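Local coordinates for protein putative non-ribosomal peptide synthetase (Actinomadura parvosata subsp. kistnae, PDB 6M7L) that probably forms the condensation-type domain of a non-ribosomal peptide synthetase, an enzyme that builds peptides on an assembly line, and docks another protein, at residues Asp340-Glu343 with Asp344-His348; Trp389-Gly393 with Leu394-Pro398. One frame throughout, in Å; residues are numbered along the deposited sequence.

Interaction 1: Asp340-Glu343 with Asp344-His348; sequences DVSE and DAHRH
The C-terminal turns of helix 331-346 hold this local contact, in which the side chain of H346 folds back onto the carbonyl of S342, one turn earlier. Backbone bonds from residue i+4 to residue i set the frame: D344 N reaches D340 O, A345 N reaches V341 O at 2.8 Å, and R347 N reaches E343 O. S342 O is gripped twice by the same residue, by H346 N at 3.1 Å and by H346 ND1 at 2.7 Å, and the two donors come from opposite faces of the carbonyl plane. The imidazole meets this oxygen edge-on, almost in its own ring plane, and the ring bond is fairly straight (157°). With CG beside its own backbone N (chi1 -77°), the ring lies back along the helix, which brings ND1 to the oxygen; the bond implies a proton on ND1 and should restrict turning of the ring.

On another side of the helix R347 bends at chi3, so that its guanidinium passes over E343 O with one face, the oxygen 3.7 Å above the plane and displaced toward the rim of the group, while R347 NH2 lies 3.6 Å from E343 CB. R347 NH2 also makes a salt bridge to D344 OD1 at 3.3 Å, nearly within the guanidinium plane. The other carboxylate oxygen, D344 OD2, is paired with R218. An asparagine in place of D344 removes the negative charge shared by R218 and R347, which would probably leave both arginines without their ionic mate and the R347 guanidinium freer to swing away.

Through D344 the turn is thus tied to helix 207-218, where F214 and W215 also pack on D344 and A345 respectively, while V341, A345 and H346 lie against strand 317-324.

Interaction 2: Trp389-Gly393 with Leu394-Pro398; sequences WALPG and LRTSP
The hydroxyl of T396 is used twice: OG1 accepts from L391 N at 2.9 Å (N-H...O angle 161°) and donates to L394 O at 3.1 Å, approaching that carbonyl from well above its plane. It thereby joins the two arms of a type II beta turn running from L391 to L394, which L394 N closes by bonding to L391 O at 3.0 Å. P392 and G393 fill the corners of the turn, and G393 has the positive phi (91°) expected at its third position, where a side chain would press on the preceding carbonyl oxygen.

With OG1 beside the backbone N of its own residue (chi1 -51°), T396 sends CG2 the other way, to 3.4 Å from W389 O. Its hydroxyl therefore faces the turn while its methyl lies beside the incoming chain. L391 and L394 cross obliquely and meet through their CD1 methyls at 4.2 Å; A166 and Y169 of helix 155-172 pack on L391 and L394 respectively. The indole of W389 is held at NE1 by D159 of the same helix.

R395 points away from the turn and makes a salt bridge to an acidic side chain of the chain of another protein. The chemistry is thus divided: a leucine pair faces the domain's own helix, a hydroxyl joins the arms of the turn, and the charged side chain of R395 binds the partner protein.

Interactions 1 and 2 lie on opposite sides of the chain's centre, with their own centres about 41 Å apart and their nearest atoms about 24 Å apart, and do not touch. Residues 340-348 end a helix packed on strand 317-324 and helix 207-218, whereas 389-398 lead into strand 395-399, at the edge of the five-stranded sheet and beside strand 45-53. The separation fits the two-lobed build of condensation domains, in which a late strand crosses over to the sheet of the first lobe. Interaction 2 also meets the chain of another protein, with R395 making the salt bridge, whereas no other chain of the assembly touches interaction 1.

Interaction 1: Asp340-Glu343 with Asp344-His348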
ATOM      1  N   ASP A 340     -18.462 -24.239 -11.648  1.00 71.88           N
ATOM      2  CA  ASP A 340     -19.571 -23.773 -12.475  1.00 71.07           C
ATOM      3  C   ASP A 340     -20.456 -22.783 -11.728  1.00 72.38           C
ATOM      4  O   ASP A 340     -20.951 -21.818 -12.322  1.00 73.37           O
ATOM      5  CB  ASP A 340     -20.401 -24.956 -12.973  1.00 69.10           C
ATOM      6  CG  ASP A 340     -19.656 -25.809 -13.976  1.00 72.76           C
ATOM      7  OD1 ASP A 340     -19.665 -27.049 -13.832  1.00 80.61           O
ATOM      8  OD2 ASP A 340     -19.044 -25.236 -14.902  1.00 82.57           O
ATOM      9  N   VAL A 341     -20.678 -23.003 -10.429  1.00 63.91           N
ATOM     10  CA  VAL A 341     -21.543 -22.087  -9.695  1.00 66.66           C
ATOM     11  C   VAL A 341     -20.837 -20.761  -9.453  1.00 65.03           C
ATOM     12  O   VAL A 341     -21.489 -19.715  -9.352  1.00 67.33           O
ATOM     13  CB  VAL A 341     -22.031 -22.722  -8.378  1.00 63.70           C
ATOM     14  CG1 VAL A 341     -20.890 -22.863  -7.385  1.00 61.69           C
ATOM     15  CG2 VAL A 341     -23.164 -21.897  -7.785  1.00 55.84           C
ATOM     16  N   SER A 342     -19.503 -20.769  -9.372  1.00 63.99           N
ATOM     17  CA  SER A 342     -18.782 -19.518  -9.165  1.00 66.72           C
ATOM     18  C   SER A 342     -18.837 -18.631 -10.404  1.00 69.00           C
ATOM     19  O   SER A 342     -18.883 -17.402 -10.281  1.00 63.33           O
ATOM     20  CB  SER A 342     -17.331 -19.802  -8.774  1.00 64.24           C
ATOM     21  OG  SER A 342     -16.682 -18.613  -8.356  1.00 69.20           O
ATOM     22  N   GLU A 343     -18.845 -19.230 -11.597  1.00 65.84           N
ATOM     23  CA  GLU A 343     -18.970 -18.440 -12.817  1.00 68.23           C
ATOM     24  C   GLU A 343     -20.368 -17.851 -12.950  1.00 69.36           C
ATOM     25  O   GLU A 343     -20.521 -16.672 -13.291  1.00 71.76           O
ATOM     26  CB  GLU A 343     -18.626 -19.298 -14.033  1.00 77.93           C
ATOM     27  CG  GLU A 343     -17.140 -19.567 -14.189  1.00 78.22           C
ATOM     28  CD  GLU A 343     -16.852 -20.775 -15.054  1.00 85.44           C
ATOM     29  OE1 GLU A 343     -17.809 -21.344 -15.624  1.00 80.63           O
ATOM     30  OE2 GLU A 343     -15.668 -21.160 -15.159  1.00 90.64           O
ATOM     31  N   ASP A 344     -21.400 -18.652 -12.680  1.00 74.60           N
ATOM     32  CA  ASP A 344     -22.767 -18.149 -12.780  1.00 72.84           C
ATOM     33  C   ASP A 344     -23.057 -17.117 -11.698  1.00 70.27           C
ATOM     34  O   ASP A 344     -23.763 -16.133 -11.949  1.00 71.68           O
ATOM     35  CB  ASP A 344     -23.762 -19.307 -12.698  1.00 77.34           C
ATOM     36  CG  ASP A 344     -23.529 -20.355 -13.771  1.00 81.73           C
ATOM     37  OD1 ASP A 344     -22.960 -20.010 -14.830  1.00 86.55           O
ATOM     38  OD2 ASP A 344     -23.917 -21.522 -13.555  1.00 80.03           O
ATOM     39  N   ALA A 345     -22.520 -17.320 -10.493  1.00 73.42           N
ATOM     40  CA  ALA A 345     -22.757 -16.376  -9.404  1.00 66.22           C
ATOM     41  C   ALA A 345     -22.117 -15.025  -9.700  1.00 68.17           C
ATOM     42  O   ALA A 345     -22.742 -13.975  -9.511  1.00 67.26           O
ATOM     43  CB  ALA A 345     -22.227 -16.944  -8.088  1.00 57.36           C
ATOM     44  N   HIS A 346     -20.862 -15.031 -10.162  1.00 72.42           N
ATOM     45  CA  HIS A 346     -20.201 -13.780 -10.515  1.00 74.17           C
ATOM     46  C   HIS A 346     -20.844 -13.108 -11.722  1.00 71.77           C
ATOM     47  O   HIS A 346     -20.634 -11.909 -11.932  1.00 71.72           O
ATOM     48  CB  HIS A 346     -18.714 -14.021 -10.773  1.00 66.08           C
ATOM     49  CG  HIS A 346     -17.903 -14.179  -9.524  1.00 67.04           C
ATOM     50  ND1 HIS A 346     -17.608 -15.408  -8.976  1.00 74.28           N
ATOM     51  CD2 HIS A 346     -17.335 -13.258  -8.710  1.00 60.89           C
ATOM     52  CE1 HIS A 346     -16.885 -15.239  -7.883  1.00 73.99           C
ATOM     53  NE2 HIS A 346     -16.707 -13.944  -7.698  1.00 73.27           N
ATOM     54  N   ARG A 347     -21.617 -13.849 -12.514  1.00 72.19           N
ATOM     55  CA  ARG A 347     -22.434 -13.259 -13.566  1.00 74.83           C
ATOM     56  C   ARG A 347     -23.748 -12.693 -13.042  1.00 74.44           C
ATOM     57  O   ARG A 347     -24.548 -12.194 -13.841  1.00 76.97           O
ATOM     58  CB  ARG A 347     -22.727 -14.295 -14.657  1.00 74.66           C
ATOM     59  CG  ARG A 347     -21.701 -14.339 -15.775  1.00 84.71           C
ATOM     60  CD  ARG A 347     -22.191 -15.175 -16.950  1.00 86.60           C
ATOM     61  NE  ARG A 347     -22.003 -16.606 -16.734  1.00 86.32           N
ATOM     62  CZ  ARG A 347     -20.893 -17.265 -17.052  1.00 82.74           C
ATOM     63  NH1 ARG A 347     -19.873 -16.616 -17.596  1.00 79.74           N
ATOM     64  NH2 ARG A 347     -20.800 -18.568 -16.824  1.00 84.78           N
ATOM     65  N   HIS A 348     -23.985 -12.751 -11.732  1.00 74.27           N
ATOM     66  CA  HIS A 348     -25.269 -12.372 -11.148  1.00 75.14           C
ATOM     67  C   HIS A 348     -25.072 -11.659  -9.817  1.00 70.89           C
ATOM     68  O   HIS A 348     -25.815 -11.890  -8.857  1.00 72.51           O
ATOM     69  CB  HIS A 348     -26.169 -13.593 -10.953  1.00 70.71           C
ATOM     70  CG  HIS A 348     -26.608 -14.241 -12.229  1.00 72.84           C
ATOM     71  ND1 HIS A 348     -25.856 -15.199 -12.875  1.00 75.00           N
ATOM     72  CD2 HIS A 348     -27.729 -14.082 -12.970  1.00 70.18           C
ATOM     73  CE1 HIS A 348     -26.493 -15.597 -13.962  1.00 77.33           C
ATOM     74  NE2 HIS A 348     -27.632 -14.934 -14.043  1.00 74.84           N
TER

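Interaction 2: Trp389-Gly393 with Leu394-Pro398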
ATOM      1  N   TRP A 389       0.643   2.489   7.417  1.00 72.26           N
ATOM      2  CA  TRP A 389      -0.130   3.451   8.193  1.00 65.48           C
ATOM      3  C   TRP A 389       0.839   4.285   9.022  1.00 65.44           C
ATOM      4  O   TRP A 389       1.571   3.741   9.856  1.00 68.67           O
ATOM      5  CB  TRP A 389      -1.141   2.749   9.100  1.00 61.89           C
ATOM      6  CG  TRP A 389      -2.300   2.125   8.378  1.00 61.14           C
ATOM      7  CD1 TRP A 389      -2.701   2.371   7.098  1.00 62.97           C
ATOM      8  CD2 TRP A 389      -3.207   1.147   8.903  1.00 63.00           C
ATOM      9  NE1 TRP A 389      -3.804   1.608   6.792  1.00 57.93           N
ATOM     10  CE2 TRP A 389      -4.133   0.847   7.882  1.00 58.56           C
ATOM     11  CE3 TRP A 389      -3.327   0.496  10.136  1.00 61.57           C
ATOM     12  CZ2 TRP A 389      -5.164  -0.074   8.057  1.00 57.59           C
ATOM     13  CZ3 TRP A 389      -4.350  -0.418  10.306  1.00 56.94           C
ATOM     14  CH2 TRP A 389      -5.255  -0.695   9.273  1.00 50.87           C
ATOM     15  N   ALA A 390       0.845   5.597   8.796  1.00 65.59           N
ATOM     16  CA  ALA A 390       1.794   6.475   9.477  1.00 67.28           C
ATOM     17  C   ALA A 390       1.150   7.837   9.686  1.00 62.33           C
ATOM     18  O   ALA A 390       0.881   8.549   8.714  1.00 58.36           O
ATOM     19  CB  ALA A 390       3.089   6.602   8.677  1.00 49.64           C
ATOM     20  N   LEU A 391       0.911   8.199  10.945  1.00 55.13           N
ATOM     21  CA  LEU A 391       0.512   9.563  11.270  1.00 60.46           C
ATOM     22  C   LEU A 391       1.752  10.448  11.290  1.00 63.02           C
ATOM     23  O   LEU A 391       2.687  10.164  12.048  1.00 66.60           O
ATOM     24  CB  LEU A 391      -0.191   9.632  12.622  1.00 62.90           C
ATOM     25  CG  LEU A 391      -1.454   8.818  12.919  1.00 62.29           C
ATOM     26  CD1 LEU A 391      -2.235   9.472  14.050  1.00 65.94           C
ATOM     27  CD2 LEU A 391      -2.331   8.649  11.698  1.00 60.91           C
ATOM     28  N   PRO A 392       1.809  11.505  10.480  1.00 61.33           N
ATOM     29  CA  PRO A 392       3.000  12.367  10.459  1.00 59.65           C
ATOM     30  C   PRO A 392       3.379  12.859  11.849  1.00 63.26           C
ATOM     31  O   PRO A 392       2.554  13.400  12.587  1.00 70.00           O
ATOM     32  CB  PRO A 392       2.574  13.521   9.548  1.00 52.62           C
ATOM     33  CG  PRO A 392       1.585  12.901   8.622  1.00 57.58           C
ATOM     34  CD  PRO A 392       0.832  11.889   9.446  1.00 61.99           C
ATOM     35  N   GLY A 393       4.644  12.646  12.210  1.00 58.80           N
ATOM     36  CA  GLY A 393       5.159  13.057  13.497  1.00 54.58           C
ATOM     37  C   GLY A 393       5.055  12.024  14.599  1.00 63.84           C
ATOM     38  O   GLY A 393       5.527  12.283  15.712  1.00 65.23           O
ATOM     39  N   LEU A 394       4.460  10.863  14.329  1.00 63.22           N
ATOM     40  CA  LEU A 394       4.264   9.834  15.338  1.00 62.73           C
ATOM     41  C   LEU A 394       4.675   8.479  14.783  1.00 57.66           C
ATOM     42  O   LEU A 394       4.371   8.149  13.633  1.00 57.95           O
ATOM     43  CB  LEU A 394       2.800   9.781  15.802  1.00 64.49           C
ATOM     44  CG  LEU A 394       2.241  11.032  16.482  1.00 65.78           C
ATOM     45  CD1 LEU A 394       0.723  10.970  16.549  1.00 60.97           C
ATOM     46  CD2 LEU A 394       2.835  11.197  17.872  1.00 60.39           C
ATOM     47  N   ARG A 395       5.370   7.701  15.608  1.00 57.98           N
ATOM     48  CA  ARG A 395       5.690   6.318  15.273  1.00 54.54           C
ATOM     49  C   ARG A 395       4.411   5.490  15.350  1.00 62.01           C
ATOM     50  O   ARG A 395       3.883   5.250  16.440  1.00 55.47           O
ATOM     51  CB  ARG A 395       6.762   5.791  16.225  1.00 60.22           C
ATOM     52  CG  ARG A 395       7.225   4.370  15.955  1.00 62.21           C
ATOM     53  CD  ARG A 395       8.466   4.047  16.780  1.00 71.53           C
ATOM     54  NE  ARG A 395       9.634   4.801  16.327  1.00 67.92           N
ATOM     55  CZ  ARG A 395      10.809   4.815  16.952  1.00 69.17           C
ATOM     56  NH1 ARG A 395      10.979   4.121  18.069  1.00 67.94           N
ATOM     57  NH2 ARG A 395      11.815   5.528  16.463  1.00 66.89           N
ATOM     58  N   THR A 396       3.906   5.065  14.195  1.00 56.56           N
ATOM     59  CA  THR A 396       2.600   4.427  14.085  1.00 53.01           C
ATOM     60  C   THR A 396       2.762   2.932  13.850  1.00 57.33           C
ATOM     61  O   THR A 396       3.545   2.516  12.991  1.00 63.27           O
ATOM     62  CB  THR A 396       1.790   5.045  12.942  1.00 54.70           C
ATOM     63  OG1 THR A 396       1.785   6.474  13.070  1.00 60.03           O
ATOM     64  CG2 THR A 396       0.356   4.531  12.965  1.00 62.70           C
ATOM     65  N   SER A 397       2.010   2.127  14.606  1.00 58.81           N
ATOM     66  CA  SER A 397       2.011   0.681  14.430  1.00 51.00           C
ATOM     67  C   SER A 397       0.670   0.121  14.885  1.00 64.46           C
ATOM     68  O   SER A 397       0.085   0.641  15.850  1.00 58.03           O
ATOM     69  CB  SER A 397       3.148   0.011  15.207  1.00 47.64           C
ATOM     70  OG  SER A 397       3.035   0.254  16.599  1.00 64.05           O
ATOM     71  N   PRO A 398       0.162  -0.919  14.227  1.00 63.70           N
ATOM     72  CA  PRO A 398      -1.172  -1.430  14.568  1.00 58.09           C
ATOM     73  C   PRO A 398      -1.167  -2.271  15.836  1.00 56.19           C
ATOM     74  O   PRO A 398      -0.229  -3.024  16.109  1.00 57.25           O
ATOM     75  CB  PRO A 398      -1.542  -2.276  13.346  1.00 59.69           C
ATOM     76  CG  PRO A 398      -0.233  -2.737  12.812  1.00 63.49           C
ATOM     77  CD  PRO A 398       0.744  -1.618  13.067  1.00 52.40           C
TER